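Local coordinates for protein GTPase subunit of restriction endonuclease (Thermococcus gammatolerans, PDB 6P0F) that probably binds modified DNA through its N-terminal YTH domain, as the GTPase subunit of an McrBC-type restriction endonuclease, at residues A[35-40]-A[99-104]. Numbering follows the deposited sequence.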
loop_
_atom_site.group_PDB
_atom_site.type_symbol
_atom_site.label_atom_id
_atom_site.label_comp_id
_atom_site.label_asym_id
_atom_site.label_seq_id
_atom_site.Cartn_x
_atom_site.Cartn_y
_atom_site.Cartn_z
ATOM N N GLY A 35 4.245 6.537 -21.636
ATOM C CA GLY A 35 3.598 7.736 -22.110
ATOM C C GLY A 35 3.037 8.597 -21.014
ATOM O O GLY A 35 2.723 9.762 -21.265
ATOM N N GLN A 36 2.902 8.057 -19.808
ATOM C CA GLN A 36 2.364 8.781 -18.673
ATOM C C GLN A 36 3.309 8.844 -17.492
ATOM O O GLN A 36 3.400 9.883 -16.830
ATOM C CB GLN A 36 1.048 8.135 -18.220
ATOM C CG GLN A 36 -0.028 8.140 -19.280
ATOM C CD GLN A 36 -0.554 9.530 -19.567
ATOM O OE1 GLN A 36 -0.580 10.401 -18.696
ATOM N NE2 GLN A 36 -0.974 9.739 -20.796
ATOM N N ILE A 37 3.968 7.732 -17.177
ATOM C CA ILE A 37 4.983 7.660 -16.134
ATOM C C ILE A 37 6.342 7.705 -16.827
ATOM O O ILE A 37 6.548 7.027 -17.833
ATOM C CB ILE A 37 4.825 6.375 -15.293
ATOM C CG1 ILE A 37 3.450 6.315 -14.627
ATOM C CG2 ILE A 37 5.957 6.269 -14.323
ATOM C CD1 ILE A 37 3.216 7.404 -13.576
ATOM N N GLY A 38 7.253 8.524 -16.315
ATOM C CA GLY A 38 8.545 8.692 -16.940
ATOM C C GLY A 38 9.339 7.402 -17.030
ATOM O O GLY A 38 9.297 6.561 -16.132
ATOM N N PRO A 39 10.122 7.248 -18.099
ATOM C CA PRO A 39 10.853 5.982 -18.286
ATOM C C PRO A 39 11.867 5.729 -17.182
ATOM O O PRO A 39 12.206 4.581 -16.884
ATOM C CB PRO A 39 11.520 6.167 -19.659
ATOM C CG PRO A 39 11.589 7.657 -19.830
ATOM C CD PRO A 39 10.338 8.178 -19.223
ATOM N N ASP A 40 12.354 6.773 -16.525
ATOM C CA ASP A 40 13.268 6.564 -15.406
ATOM C C ASP A 40 12.595 5.764 -14.294
ATOM O O ASP A 40 13.177 4.842 -13.715
ATOM C CB ASP A 40 13.719 7.934 -14.883
ATOM C CG ASP A 40 12.507 8.760 -14.404
ATOM O OD1 ASP A 40 11.529 8.791 -15.157
ATOM O OD2 ASP A 40 12.489 9.103 -13.235
ATOM N N GLU A 99 9.630 3.812 -5.481
ATOM C CA GLU A 99 9.576 5.194 -5.925
ATOM C C GLU A 99 8.216 5.769 -5.577
ATOM O O GLU A 99 7.229 5.045 -5.474
ATOM C CB GLU A 99 9.768 5.341 -7.436
ATOM C CG GLU A 99 11.143 5.797 -7.874
ATOM C CD GLU A 99 11.478 7.202 -7.394
ATOM O OE1 GLU A 99 10.742 7.771 -6.564
ATOM O OE2 GLU A 99 12.519 7.721 -7.811
ATOM N N THR A 100 8.175 7.078 -5.437
ATOM C CA THR A 100 6.913 7.794 -5.301
ATOM C C THR A 100 6.842 8.812 -6.423
ATOM O O THR A 100 7.856 9.366 -6.853
ATOM C CB THR A 100 6.763 8.499 -3.949
ATOM O OG1 THR A 100 7.781 9.497 -3.815
ATOM C CG2 THR A 100 6.853 7.515 -2.802
ATOM N N VAL A 101 5.627 9.040 -6.912
ATOM C CA VAL A 101 5.380 9.931 -8.029
ATOM C C VAL A 101 4.127 10.706 -7.680
ATOM O O VAL A 101 3.075 10.100 -7.477
ATOM C CB VAL A 101 5.183 9.171 -9.353
ATOM C CG1 VAL A 101 4.856 10.157 -10.462
ATOM C CG2 VAL A 101 6.424 8.332 -9.684
ATOM N N GLU A 102 4.221 12.024 -7.615
ATOM C CA GLU A 102 3.041 12.864 -7.507
ATOM C C GLU A 102 2.558 13.211 -8.912
ATOM O O GLU A 102 3.275 13.864 -9.681
ATOM C CB GLU A 102 3.336 14.131 -6.701
ATOM C CG GLU A 102 2.146 15.086 -6.655
ATOM C CD GLU A 102 2.472 16.437 -5.993
ATOM O OE1 GLU A 102 1.592 17.329 -6.005
ATOM O OE2 GLU A 102 3.634 16.626 -5.568
ATOM N N ILE A 103 1.350 12.779 -9.254
ATOM C CA ILE A 103 0.722 13.178 -10.509
ATOM C C ILE A 103 0.034 14.520 -10.287
ATOM O O ILE A 103 -0.716 14.693 -9.321
ATOM C CB ILE A 103 -0.285 12.123 -10.999
ATOM C CG1 ILE A 103 0.404 10.759 -11.164
ATOM C CG2 ILE A 103 -0.917 12.575 -12.313
ATOM C CD1 ILE A 103 1.521 10.747 -12.155
ATOM N N SER A 104 0.269 15.463 -11.188
ATOM C CA SER A 104 -0.366 16.762 -11.054
ATOM C C SER A 104 -1.880 16.639 -11.191
ATOM O O SER A 104 -2.398 15.822 -11.960
ATOM C CB SER A 104 0.176 17.718 -12.108
ATOM O OG SER A 104 -0.727 17.815 -13.191
#
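Ile37 meets Val101 and Ile103 through the CD1 methyl at the end of its side chain, a purely apolar touch with no hydrogen bond between 35-40 and 99-104. Near the end of strand 91-102, Glu99 curls back so that OE1 accepts the Thr100 N-H through its anti lone pair, a bent bond of 2.9 Å and 138°. Glu99 OE2 lies 5.6 Å from Asp40 OD2, like charges that may disfavour each other mildly, while the Glu99 side chain touches Ile41 and Cys45 of helix 39-45. Two residues on, Val101 directs CB at the loop and brings CG1 to 4.5 Å from Ile37 CD1. Here, in the mixed sheet of a YTH domain, strand 91-102 pairs antiparallel with 123-127; Ile37, from the loop before helix 39-45 (Gly38 at its N-cap), and Ile41 pack on this side of the strand. Glu102, on the other face, forms a salt bridge with Arg122. Ile103 closes the contact more tightly, its CD1 4.0 Å from Ile37 CD1, the two side chains crossing nearly at a right angle. In Ile37, chi1 -59° places CG1 anti to the carbonyl carbon and chi2 -66° turns CD1 to Val101 and Ile103. Leu124 and Phe110 pack against both isoleucines.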